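Local coordinates for protein endoglucanase (Uncultured bacterium, PDB 3X17) that hydrolyses internal beta-1,4-glucosidic bonds of cellulose and related glucans as a family 9 glycoside hydrolase carrying an N-terminal Ig-like domain, at residues V23-A28 / A86-L91; Y183-A188 / T275-A280; M236-P239 / V243-K246; G429-G434 / M524-Y529; A461-L466 / A554-L559. All coordinates share one frame; numbering follows the deposited sequence.

Contact 1 (V23-A28 / A86-L91); sequences VGYHPA and ADFTSL
The backbones of Tyr25-Pro27 and Phe88-Thr89 face each other without a direct hydrogen bond, and their closest alpha carbons, those of Pro27 and Leu91, are 7.5 Å apart. Both segments belong to the N-terminal Ig-like domain, an all-beta unit: strand 24-25 pairs with 110-112, whereas strand 82-87 runs between 32-37 and 63-74, so the aromatic contact links strand 24-25 to the residue following strand 82-87, two strands that are not neighbours in the sheet. It is an edge-to-face (T-shaped) pair. The edge of Phe88 is directed at the face of Tyr25, with centroids 5.2 Å apart and planes inclined at 75°. Phe88 CZ is the probing atom, 3.7 Å from Tyr25 CE1 and 4.0 Å from Tyr25 CD1. With chi1 at 59°, CG of Phe88 sits between the backbone N and the carbonyl carbon, a choice that swings the ring end nearer to Tyr25 than the direction of CB alone would. Tyr25 makes a second edge-to-face pair with Phe110, and its OH is hydrogen-bonded to Asn21 N; the tyrosine is therefore fixed both through its ring and through its hydroxyl. Phe88 also packs on Trp65 of strand 63-74 and Ile55 of strand 52-57. Farther along, the segments are bridged through a third party: the carbonyl oxygens Pro27 O and Thr89 O come within 4.4 Å of each other, and Lys31 NZ is hydrogen-bonded to both.

Contact 2 (Y183-A188 / T275-A280); sequences YVTTTA and TAKAAA
Lys277 lies across Thr185 and Ala188, presenting its aliphatic chain to a buried seam between helices 184-200 and 272-288. Its CG stands anti to the carbonyl carbon (chi1 -78°), and the next two torsions are extended, so the chain reaches alongside the other helix before bending at chi4 (87°). Each part of the lysine has its own neighbour. CB rests against the methyl of Ala188, with Lys277 CB and Ala188 CB 3.7 Å apart; CD lies 3.7 Å from Thr185 O; and CE meets the methyl of Thr185, with Lys277 CE to Thr185 CG2 also 3.7 Å. The threonine is turned to suit this, its CG2 placed anti to the backbone N so that the methyl faces the lysine, while OG1 is hydrogen-bonded to Asp274 and Gln273. Ala188, pointing toward the partner helix, has little bulk, which lets its alpha carbon come within 5.5 Å of that of Ala278. The amino group NZ continues past Thr185 to a salt bridge with Asp339 and a hydrogen bond to Gln273 OE1. Asp339 is a calcium ligand, and the lysine side chain comes within about 4 Å of the ion, where its charge probably helps to balance the acidic ligands. The axes of the short helical segments run nearly parallel, 20° and 9.0 Å apart, as helices of one layer do in the family 9 (alpha/alpha)6 barrel, here beside a calcium site.

Contact 3 (M236-P239 / V243-K246); sequences MQRP and VYHK
Tyr244 and Met236 meet through backbone and side chain at once. Tyr244 N donates to Met236 O over 2.8 Å, almost in line with the carbonyl bond, and the same oxygen receives a CA-H contact from Val243. Along the tyrosine, CB is touched first, by the methyl CE of Met236 at 3.5 Å; the methionine chain bends at chi2 and chi3 to bring that methyl round, and the methyl also lies 3.6 Å from Lys246 O. Next, CG and CD2 of Tyr244 come near Met236 O, CD2 at 3.4 Å. The ring then runs on to Arg238, the two side chains crossing at about a right angle with guanidinium and ring planes 75° apart. At the tip, Tyr244 OH touches Arg238 CG at 3.6 Å and lies at the edge of the guanidinium, near its plane; the hydroxyl is hydrogen-bonded to Asp159 OD2, and Arg238 NH1 forms its salt bridge with Asp240. With an alanine in place of Tyr244, Asp159 would probably lose its hydroxyl partner, and a gap would open beside Met236 O and the Arg238 chain. The backbone makes a single beta bridge, Gln237 with Val243, where the chain leaving helix 221-235 reverses in a short hairpin-like turn to enter strand 243-249 of a four-stranded mixed sheet. Val243 divides its methyls between two partners: CG1 meets Met236 CB at 4.1 Å, and CG2 meets Gln237 CG at 3.9 Å, while Gln237 NE2 is hydrogen-bonded to Gly241 O and Ala303 O.

Contact 4 (G429-G434 / M524-Y529); sequences GSFHWG and MGPRGY
Phe431 lays one face of its ring over the Gly525-Pro526 peptide, joining two loops of the family 9 catalytic domain, one leading into helix 435-452 and the other carrying a short 3-10 turn at 526-527. Stacking of the ring on the peptide comes first. Pro526 N lies over the ring centre, 3.8 Å above the plane, and Gly525 C is at the same height but displaced toward the rim. The near corner of the phenyl, CD1, reaches Gly525 CA at 3.6 Å, while its far end, CZ, makes an apolar contact with Pro526 CB at 3.9 Å. CG of Phe431 stands anti to its carbonyl carbon (chi1 -74°), which lays the ring along the peptide from the glycine to the proline. Replacing the phenylalanine by an alanine would probably uncover this peptide and leave a gap beside the pyrrolidine ring of Pro526.

No hydrogen bond links the two loops directly; the polar connection is made by Asp513, whose OD1 is hydrogen-bonded to Gly525 N and OD2 to Phe431 N. One carboxylate thus ties together the backbones of the two residues that meet at the ring. Steric fit explains the glycine: phi is positive at 47°, and a beta carbon at Gly525 would run into Pro526 CD.

Backbone bonds hold the turn itself. Arg527 N bonds to Met524 O, Gly528 is the centre of an inverse gamma turn, and Gly528 N donates to Gly525 O over 2.8 Å.

Contact 5 (A461-L466 / A554-L559); sequences AALAQL and AHFASL
Phe556 is the bump of this contact, a ring standing out from helix 543-558 and set into the shallow hollow between Ala462, Leu463 and Leu466 on helix 456-469. The leading corner of the ring goes deepest. Its CZ is 3.4 Å from Leu463 CB and 3.5 Å from Leu463 N, and CE2 lies 3.6 Å from Leu463 CA, so the phenyl end presses on the backbone of the helix as well as on its side chains. Ala462 has only a methyl to offer here, and that small residue leaves room for the ring, with Ala462 CB 4.3 Å from Phe556 CE2. One wall of the hollow is Leu463: its CG is anti to the backbone N (chi1 176°), and the branch CD1 turns back over the phenyl to make a CH-pi contact, 4.0 Å from the centroid and only 2° from the ring normal. The opposite face is covered by Phe556's own neighbour, with His555 CD2 3.6 Å above the ring centre, so the phenyl is held between leucine and imidazole. Leu466 CD1 closes in 3.6 Å from Phe556 CD2. Tyr116 of helix 115-130 touches both leucines and the phenylalanine, adding to the apolar surround, while His555 is hydrogen-bonded through ND1 to Tyr201 OH. The short helical axes cross at -107°, 10.9 Å apart, with Phe556 and the two leucines lying between them: the last helix of the chain lies across helix 456-469 in the all-helical (alpha/alpha)6 barrel domain.

In the fold
Contacts 2 and 3 form one unit, their centres 10 Å apart, with contact 3 nested in the chain loop that contact 2 closes. Val184 N and His245 O lie 2.9 Å apart and Thr275 OG1 and Val243 N 3.0 Å, both probable hydrogen bonds, tying the barrel helices to the small sheet; Lys277 brings this unit to a calcium site. Contact 1, in the Ig-like domain, lies across the centre of the chain, about 39 Å from contact 2 between centres. It nevertheless touches contact 5, 13 Å away between centres, where His26 packs on the poorly ordered Leu559. Contacts 4 and 5 interleave along the chain, their nearest atoms about 9 Å apart.

Contact 1 (V23-A28 / A86-L91)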
# COMPACT_ATOMS: atom_id res chain seq x y z
N VAL A 23 -17.46 4.34 1.74
CA VAL A 23 -17.24 5.24 2.84
C VAL A 23 -17.88 6.58 2.44
O VAL A 23 -18.70 7.13 3.17
CB VAL A 23 -15.74 5.45 3.15
CG1 VAL A 23 -15.58 6.47 4.30
CG2 VAL A 23 -15.11 4.14 3.56
N GLY A 24 -17.49 7.08 1.27
CA GLY A 24 -18.16 8.25 0.69
C GLY A 24 -17.22 9.18 -0.06
O GLY A 24 -16.32 8.72 -0.77
N TYR A 25 -17.46 10.48 0.06
CA TYR A 25 -16.83 11.47 -0.81
C TYR A 25 -16.57 12.75 -0.04
O TYR A 25 -17.40 13.16 0.78
CB TYR A 25 -17.72 11.78 -2.02
CG TYR A 25 -18.11 10.55 -2.83
CD1 TYR A 25 -19.22 9.79 -2.47
CD2 TYR A 25 -17.41 10.18 -3.97
CE1 TYR A 25 -19.58 8.65 -3.17
CE2 TYR A 25 -17.78 9.04 -4.72
CZ TYR A 25 -18.88 8.30 -4.31
OH TYR A 25 -19.26 7.16 -5.00
N HIS A 26 -15.42 13.38 -0.29
CA HIS A 26 -15.16 14.71 0.23
C HIS A 26 -15.99 15.74 -0.56
O HIS A 26 -16.21 15.56 -1.76
CB HIS A 26 -13.67 15.04 0.13
CG HIS A 26 -13.30 16.37 0.71
ND1 HIS A 26 -12.87 16.52 2.01
CD2 HIS A 26 -13.35 17.61 0.18
CE1 HIS A 26 -12.63 17.80 2.25
NE2 HIS A 26 -12.90 18.48 1.15
N PRO A 27 -16.43 16.82 0.09
CA PRO A 27 -17.28 17.77 -0.65
C PRO A 27 -16.63 18.35 -1.92
O PRO A 27 -17.31 18.55 -2.92
CB PRO A 27 -17.58 18.86 0.37
CG PRO A 27 -17.39 18.19 1.74
CD PRO A 27 -16.45 17.04 1.56
N ALA A 28 -15.32 18.50 -1.93
CA ALA A 28 -14.67 19.22 -3.01
C ALA A 28 -14.38 18.37 -4.24
O ALA A 28 -13.85 18.85 -5.24
CB ALA A 28 -13.40 19.91 -2.53
N ALA A 86 -22.84 8.38 -13.49
CA ALA A 86 -23.15 9.76 -13.15
C ALA A 86 -22.00 10.39 -12.37
O ALA A 86 -21.16 9.71 -11.76
CB ALA A 86 -24.42 9.84 -12.33
N ASP A 87 -22.02 11.71 -12.32
CA ASP A 87 -21.10 12.46 -11.49
C ASP A 87 -21.94 13.45 -10.69
O ASP A 87 -22.49 14.39 -11.25
CB ASP A 87 -20.11 13.20 -12.37
CG ASP A 87 -19.12 14.03 -11.58
OD1 ASP A 87 -19.30 14.18 -10.35
OD2 ASP A 87 -18.13 14.50 -12.18
N PHE A 88 -22.20 13.13 -9.43
CA PHE A 88 -22.96 14.03 -8.59
C PHE A 88 -22.08 14.96 -7.75
O PHE A 88 -22.43 15.28 -6.62
CB PHE A 88 -23.94 13.25 -7.70
CG PHE A 88 -23.27 12.23 -6.79
CD1 PHE A 88 -22.97 10.96 -7.26
CD2 PHE A 88 -23.10 12.49 -5.44
CE1 PHE A 88 -22.44 9.99 -6.42
CE2 PHE A 88 -22.56 11.54 -4.59
CZ PHE A 88 -22.23 10.28 -5.08
N THR A 89 -20.97 15.41 -8.34
CA THR A 89 -20.07 16.42 -7.73
C THR A 89 -20.78 17.61 -7.10
O THR A 89 -20.36 18.10 -6.04
CB THR A 89 -19.06 16.97 -8.79
OG1 THR A 89 -18.30 15.89 -9.34
CG2 THR A 89 -18.10 17.95 -8.16
N SER A 90 -21.81 18.11 -7.79
CA SER A 90 -22.61 19.28 -7.37
C SER A 90 -23.08 19.17 -5.94
O SER A 90 -23.24 20.18 -5.27
CB SER A 90 -23.87 19.42 -8.24
OG SER A 90 -23.55 19.86 -9.54
N LEU A 91 -23.39 17.95 -5.53
CA LEU A 91 -23.87 17.70 -4.21
C LEU A 91 -22.69 17.87 -3.31
O LEU A 91 -21.74 17.15 -3.47
CB LEU A 91 -24.40 16.28 -4.13
CG LEU A 91 -25.33 15.98 -2.98
CD1 LEU A 91 -25.47 14.56 -2.70
CD2 LEU A 91 -24.80 16.68 -1.83

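Contact 2 (Y183-A188 / T275-A280)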
# COMPACT_ATOMS: atom_id res chain seq x y z
N TYR A 183 9.83 -9.22 7.36
CA TYR A 183 10.61 -9.34 6.13
C TYR A 183 11.18 -7.98 5.82
O TYR A 183 10.44 -7.01 5.75
CB TYR A 183 9.70 -9.74 4.99
CG TYR A 183 8.96 -11.02 5.18
CD1 TYR A 183 7.72 -11.03 5.80
CD2 TYR A 183 9.41 -12.20 4.57
CE1 TYR A 183 6.96 -12.16 5.86
CE2 TYR A 183 8.64 -13.36 4.61
CZ TYR A 183 7.44 -13.35 5.29
OH TYR A 183 6.68 -14.49 5.37
N VAL A 184 12.48 -7.90 5.66
CA VAL A 184 13.10 -6.60 5.45
C VAL A 184 12.65 -5.94 4.12
O VAL A 184 12.60 -4.69 4.01
CB VAL A 184 14.62 -6.68 5.49
CG1 VAL A 184 15.22 -5.41 4.85
CG2 VAL A 184 15.10 -6.79 6.93
N THR A 185 12.26 -6.76 3.16
CA THR A 185 12.11 -6.31 1.79
C THR A 185 10.82 -5.48 1.68
O THR A 185 10.80 -4.43 1.05
CB THR A 185 12.11 -7.52 0.80
OG1 THR A 185 13.30 -8.31 1.01
CG2 THR A 185 12.07 -7.05 -0.66
N THR A 186 9.80 -5.89 2.42
CA THR A 186 8.54 -5.14 2.47
C THR A 186 8.57 -4.07 3.56
O THR A 186 7.97 -3.01 3.39
CB THR A 186 7.33 -6.08 2.74
OG1 THR A 186 7.70 -7.02 3.76
CG2 THR A 186 6.92 -6.84 1.46
N THR A 187 9.19 -4.37 4.69
CA THR A 187 9.26 -3.43 5.80
C THR A 187 9.94 -2.14 5.38
O THR A 187 9.48 -1.06 5.73
CB THR A 187 10.01 -4.00 7.05
OG1 THR A 187 9.24 -5.05 7.62
CG2 THR A 187 10.18 -2.90 8.17
N ALA A 188 11.02 -2.25 4.61
CA ALA A 188 11.77 -1.08 4.20
C ALA A 188 11.00 -0.23 3.19
O ALA A 188 10.86 0.99 3.39
CB ALA A 188 13.17 -1.48 3.68
N THR A 275 19.90 -4.67 2.01
CA THR A 275 20.85 -3.75 2.60
C THR A 275 20.62 -2.32 2.02
O THR A 275 20.54 -1.32 2.75
CB THR A 275 22.30 -4.25 2.35
OG1 THR A 275 22.47 -5.54 2.97
CG2 THR A 275 23.31 -3.30 2.91
N ALA A 276 20.40 -2.26 0.71
CA ALA A 276 20.20 -0.98 0.00
C ALA A 276 18.80 -0.38 0.31
O ALA A 276 18.69 0.81 0.61
CB ALA A 276 20.37 -1.20 -1.52
N LYS A 277 17.76 -1.20 0.30
CA LYS A 277 16.44 -0.73 0.74
C LYS A 277 16.47 -0.14 2.15
O LYS A 277 15.94 0.93 2.39
CB LYS A 277 15.39 -1.84 0.71
CG LYS A 277 14.83 -2.17 -0.67
CD LYS A 277 13.99 -3.44 -0.58
CE LYS A 277 13.16 -3.70 -1.83
NZ LYS A 277 13.97 -4.48 -2.82
N ALA A 278 17.20 -0.78 3.07
CA ALA A 278 17.20 -0.28 4.43
C ALA A 278 18.01 1.01 4.47
O ALA A 278 17.63 1.95 5.13
CB ALA A 278 17.78 -1.32 5.38
N ALA A 279 19.11 1.05 3.72
CA ALA A 279 19.85 2.29 3.57
C ALA A 279 18.95 3.42 3.12
O ALA A 279 18.99 4.50 3.67
CB ALA A 279 21.07 2.14 2.58
N ALA A 280 18.14 3.17 2.10
CA ALA A 280 17.30 4.22 1.52
C ALA A 280 16.28 4.71 2.57
O ALA A 280 16.14 5.91 2.81
CB ALA A 280 16.60 3.73 0.23

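Contact 3 (M236-P239 / V243-K246)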
# COMPACT_ATOMS: atom_id res chain seq x y z
N MET A 236 18.16 -5.87 12.50
CA MET A 236 18.43 -6.77 11.37
C MET A 236 19.74 -6.42 10.64
O MET A 236 20.05 -6.97 9.57
CB MET A 236 17.27 -6.76 10.38
CG MET A 236 15.99 -7.45 10.88
SD MET A 236 16.24 -9.23 11.22
CE MET A 236 15.93 -9.97 9.58
N GLN A 237 20.48 -5.47 11.20
CA GLN A 237 21.71 -5.05 10.59
C GLN A 237 22.94 -5.61 11.30
O GLN A 237 23.12 -5.48 12.50
CB GLN A 237 21.81 -3.51 10.45
CG GLN A 237 22.93 -3.07 9.47
CD GLN A 237 23.14 -1.55 9.42
OE1 GLN A 237 22.88 -0.84 10.41
NE2 GLN A 237 23.62 -1.04 8.27
N ARG A 238 23.87 -6.07 10.48
CA ARG A 238 25.07 -6.73 10.94
C ARG A 238 26.13 -5.63 11.01
O ARG A 238 26.03 -4.64 10.28
CB ARG A 238 25.40 -7.75 9.86
CG ARG A 238 26.35 -8.80 10.20
CD ARG A 238 27.13 -9.07 8.94
NE ARG A 238 26.59 -10.21 8.25
CZ ARG A 238 27.04 -10.65 7.08
NH1 ARG A 238 27.89 -9.94 6.35
NH2 ARG A 238 26.58 -11.80 6.63
N PRO A 239 27.14 -5.77 11.89
CA PRO A 239 27.99 -4.61 12.12
C PRO A 239 28.75 -4.14 10.89
O PRO A 239 29.20 -2.99 10.85
CB PRO A 239 28.98 -5.10 13.20
CG PRO A 239 28.20 -6.12 13.95
CD PRO A 239 27.41 -6.84 12.88
N VAL A 243 22.33 -6.30 5.82
CA VAL A 243 21.02 -6.43 6.47
C VAL A 243 20.40 -7.79 6.15
O VAL A 243 20.39 -8.22 5.00
CB VAL A 243 20.05 -5.28 6.06
CG1 VAL A 243 18.66 -5.46 6.72
CG2 VAL A 243 20.64 -3.94 6.47
N TYR A 244 20.03 -8.53 7.21
CA TYR A 244 19.41 -9.85 7.05
C TYR A 244 18.08 -9.73 6.34
O TYR A 244 17.42 -8.68 6.38
CB TYR A 244 19.22 -10.55 8.42
CG TYR A 244 20.53 -10.86 9.12
CD1 TYR A 244 21.42 -11.80 8.59
CD2 TYR A 244 20.93 -10.16 10.26
CE1 TYR A 244 22.64 -12.07 9.20
CE2 TYR A 244 22.14 -10.41 10.88
CZ TYR A 244 23.00 -11.36 10.34
OH TYR A 244 24.23 -11.60 10.94
N HIS A 245 17.66 -10.82 5.71
CA HIS A 245 16.60 -10.75 4.73
C HIS A 245 15.24 -10.79 5.40
O HIS A 245 14.31 -10.11 4.99
CB HIS A 245 16.72 -11.90 3.74
CG HIS A 245 15.59 -11.99 2.78
ND1 HIS A 245 15.25 -10.95 1.92
CD2 HIS A 245 14.82 -13.05 2.40
CE1 HIS A 245 14.31 -11.36 1.09
NE2 HIS A 245 14.00 -12.61 1.39
N LYS A 246 15.09 -11.63 6.40
CA LYS A 246 13.80 -11.87 6.97
C LYS A 246 13.97 -12.76 8.20
O LYS A 246 15.08 -13.27 8.47
CB LYS A 246 12.89 -12.56 5.95
CG LYS A 246 13.35 -13.99 5.59
CD LYS A 246 12.33 -14.73 4.75
CE LYS A 246 12.95 -16.03 4.20
NZ LYS A 246 11.91 -16.93 3.59

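Contact 4 (G429-G434 / M524-Y529)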
# COMPACT_ATOMS: atom_id res chain seq x y z
N GLY A 429 -6.15 -10.08 -17.78
CA GLY A 429 -4.91 -10.79 -18.09
C GLY A 429 -3.75 -10.27 -17.26
O GLY A 429 -2.70 -10.91 -17.19
N SER A 430 -3.92 -9.12 -16.61
CA SER A 430 -2.79 -8.57 -15.85
C SER A 430 -3.06 -8.41 -14.36
O SER A 430 -2.33 -7.69 -13.68
CB SER A 430 -2.29 -7.24 -16.44
OG SER A 430 -1.51 -7.47 -17.60
N PHE A 431 -4.14 -9.02 -13.87
CA PHE A 431 -4.42 -8.99 -12.43
C PHE A 431 -3.56 -10.00 -11.68
O PHE A 431 -3.75 -11.20 -11.81
CB PHE A 431 -5.90 -9.25 -12.15
CG PHE A 431 -6.79 -8.09 -12.49
CD1 PHE A 431 -7.13 -7.82 -13.81
CD2 PHE A 431 -7.15 -7.17 -11.51
CE1 PHE A 431 -7.90 -6.70 -14.15
CE2 PHE A 431 -7.96 -6.06 -11.82
CZ PHE A 431 -8.35 -5.83 -13.13
N HIS A 432 -2.60 -9.50 -10.91
CA HIS A 432 -1.70 -10.36 -10.16
C HIS A 432 -1.99 -10.25 -8.66
O HIS A 432 -2.74 -9.39 -8.20
CB HIS A 432 -0.23 -9.98 -10.42
CG HIS A 432 0.12 -9.92 -11.88
ND1 HIS A 432 0.57 -8.76 -12.49
CD2 HIS A 432 0.04 -10.84 -12.86
CE1 HIS A 432 0.76 -8.98 -13.77
NE2 HIS A 432 0.44 -10.24 -14.03
N TRP A 433 -1.33 -11.11 -7.90
CA TRP A 433 -1.37 -11.08 -6.45
C TRP A 433 -0.97 -9.69 -5.96
O TRP A 433 0.11 -9.24 -6.23
CB TRP A 433 -0.31 -12.07 -5.97
CG TRP A 433 -0.44 -12.52 -4.57
CD1 TRP A 433 -1.01 -11.86 -3.54
CD2 TRP A 433 0.17 -13.69 -4.02
NE1 TRP A 433 -0.85 -12.58 -2.37
CE2 TRP A 433 -0.13 -13.71 -2.65
CE3 TRP A 433 0.95 -14.72 -4.56
CZ2 TRP A 433 0.28 -14.75 -1.81
CZ3 TRP A 433 1.36 -15.76 -3.72
CH2 TRP A 433 1.04 -15.74 -2.36
N GLY A 434 -1.86 -9.00 -5.24
CA GLY A 434 -1.62 -7.62 -4.83
C GLY A 434 -2.11 -6.57 -5.83
O GLY A 434 -1.69 -5.41 -5.78
N MET A 524 -10.28 -14.55 -14.26
CA MET A 524 -11.51 -13.80 -13.94
C MET A 524 -11.27 -12.29 -13.79
O MET A 524 -12.21 -11.53 -13.51
CB MET A 524 -12.16 -14.37 -12.67
CG MET A 524 -12.58 -15.83 -12.78
SD MET A 524 -13.81 -16.04 -14.10
CE MET A 524 -15.29 -15.52 -13.26
N GLY A 525 -10.02 -11.85 -13.96
CA GLY A 525 -9.68 -10.42 -13.81
C GLY A 525 -10.24 -9.74 -12.57
O GLY A 525 -9.98 -10.17 -11.45
N PRO A 526 -10.99 -8.63 -12.74
CA PRO A 526 -11.41 -7.85 -11.56
C PRO A 526 -12.43 -8.61 -10.74
O PRO A 526 -12.82 -8.17 -9.66
CB PRO A 526 -12.06 -6.61 -12.19
CG PRO A 526 -12.61 -7.10 -13.52
CD PRO A 526 -11.63 -8.15 -13.98
N ARG A 527 -12.87 -9.74 -11.27
CA ARG A 527 -13.74 -10.62 -10.53
C ARG A 527 -13.04 -11.78 -9.84
O ARG A 527 -13.70 -12.58 -9.17
CB ARG A 527 -14.86 -11.15 -11.41
CG ARG A 527 -16.02 -10.19 -11.55
CD ARG A 527 -17.11 -10.84 -12.38
NE ARG A 527 -18.28 -9.99 -12.45
CZ ARG A 527 -18.43 -9.03 -13.35
NH1 ARG A 527 -17.51 -8.85 -14.28
NH2 ARG A 527 -19.52 -8.28 -13.33
N GLY A 528 -11.72 -11.89 -10.01
CA GLY A 528 -10.98 -13.03 -9.46
C GLY A 528 -10.65 -12.96 -7.97
O GLY A 528 -9.50 -12.90 -7.59
N TYR A 529 -11.66 -12.93 -7.12
CA TYR A 529 -11.44 -12.68 -5.68
C TYR A 529 -12.47 -13.45 -4.88
O TYR A 529 -13.62 -13.54 -5.29
CB TYR A 529 -11.59 -11.19 -5.35
CG TYR A 529 -11.85 -10.91 -3.88
CD1 TYR A 529 -10.80 -10.69 -3.00
CD2 TYR A 529 -13.16 -10.84 -3.38
CE1 TYR A 529 -11.03 -10.40 -1.64
CE2 TYR A 529 -13.40 -10.56 -2.02
CZ TYR A 529 -12.32 -10.40 -1.15
OH TYR A 529 -12.54 -10.11 0.20

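Contact 5 (A461-L466 / A554-L559)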
# COMPACT_ATOMS: atom_id res chain seq x y z
N ALA A 461 -7.97 10.64 -11.36
CA ALA A 461 -7.62 9.25 -11.61
C ALA A 461 -7.07 8.59 -10.35
O ALA A 461 -7.30 7.41 -10.13
CB ALA A 461 -6.62 9.12 -12.77
N ALA A 462 -6.31 9.33 -9.54
CA ALA A 462 -5.82 8.81 -8.27
C ALA A 462 -6.99 8.57 -7.32
O ALA A 462 -7.07 7.52 -6.66
CB ALA A 462 -4.81 9.79 -7.65
N LEU A 463 -7.90 9.54 -7.22
CA LEU A 463 -9.07 9.36 -6.34
C LEU A 463 -9.82 8.09 -6.73
O LEU A 463 -10.33 7.37 -5.86
CB LEU A 463 -10.03 10.55 -6.44
CG LEU A 463 -11.33 10.44 -5.64
CD1 LEU A 463 -11.01 10.22 -4.13
CD2 LEU A 463 -12.12 11.74 -5.80
N ALA A 464 -9.88 7.84 -8.02
CA ALA A 464 -10.61 6.69 -8.54
C ALA A 464 -10.04 5.36 -8.01
O ALA A 464 -10.71 4.31 -8.07
CB ALA A 464 -10.58 6.71 -10.07
N GLN A 465 -8.80 5.39 -7.53
CA GLN A 465 -8.19 4.16 -6.96
C GLN A 465 -8.67 3.91 -5.53
O GLN A 465 -8.93 2.76 -5.15
CB GLN A 465 -6.66 4.22 -6.99
CG GLN A 465 -6.12 4.47 -8.36
CD GLN A 465 -6.89 3.70 -9.41
OE1 GLN A 465 -7.12 2.48 -9.26
NE2 GLN A 465 -7.32 4.40 -10.49
N LEU A 466 -8.85 4.99 -4.77
CA LEU A 466 -9.60 4.90 -3.53
C LEU A 466 -11.06 4.46 -3.74
O LEU A 466 -11.52 3.57 -3.04
CB LEU A 466 -9.52 6.20 -2.74
CG LEU A 466 -8.15 6.64 -2.24
CD1 LEU A 466 -8.19 8.09 -1.80
CD2 LEU A 466 -7.75 5.79 -1.03
N ALA A 554 -3.90 9.98 2.30
CA ALA A 554 -3.39 11.21 2.92
C ALA A 554 -3.49 12.41 1.95
O ALA A 554 -3.82 13.52 2.38
CB ALA A 554 -1.95 11.02 3.39
N HIS A 555 -3.27 12.18 0.66
CA HIS A 555 -3.51 13.21 -0.34
C HIS A 555 -4.94 13.79 -0.24
O HIS A 555 -5.13 15.00 -0.24
CB HIS A 555 -3.24 12.70 -1.75
CG HIS A 555 -3.45 13.75 -2.81
ND1 HIS A 555 -2.43 14.54 -3.29
CD2 HIS A 555 -4.58 14.18 -3.42
CE1 HIS A 555 -2.92 15.41 -4.16
NE2 HIS A 555 -4.22 15.21 -4.26
N PHE A 556 -5.93 12.92 -0.14
CA PHE A 556 -7.29 13.40 -0.15
C PHE A 556 -7.83 13.80 1.23
O PHE A 556 -8.87 14.44 1.32
CB PHE A 556 -8.19 12.41 -0.86
CG PHE A 556 -7.94 12.35 -2.35
CD1 PHE A 556 -8.38 13.37 -3.17
CD2 PHE A 556 -7.13 11.37 -2.89
CE1 PHE A 556 -8.14 13.34 -4.53
CE2 PHE A 556 -6.89 11.32 -4.25
CZ PHE A 556 -7.42 12.31 -5.08
N ALA A 557 -7.07 13.51 2.29
CA ALA A 557 -7.45 13.93 3.64
C ALA A 557 -6.96 15.35 3.90
O ALA A 557 -7.39 15.97 4.85
CB ALA A 557 -6.84 13.00 4.67
N SER A 558 -6.04 15.82 3.10
CA SER A 558 -5.49 17.11 3.40
C SER A 558 -5.87 18.20 2.41
O SER A 558 -5.94 19.36 2.75
CB SER A 558 -3.98 17.00 3.54
OG SER A 558 -3.43 16.45 2.40
N LEU A 559 -6.13 17.82 1.18
CA LEU A 559 -6.26 18.79 0.12
C LEU A 559 -4.92 19.49 -0.02
O LEU A 559 -4.43 19.71 -1.12
CB LEU A 559 -7.33 19.81 0.46
CG LEU A 559 -8.77 19.35 0.46
CD1 LEU A 559 -8.90 17.93 -0.03
CD2 LEU A 559 -9.32 19.55 1.85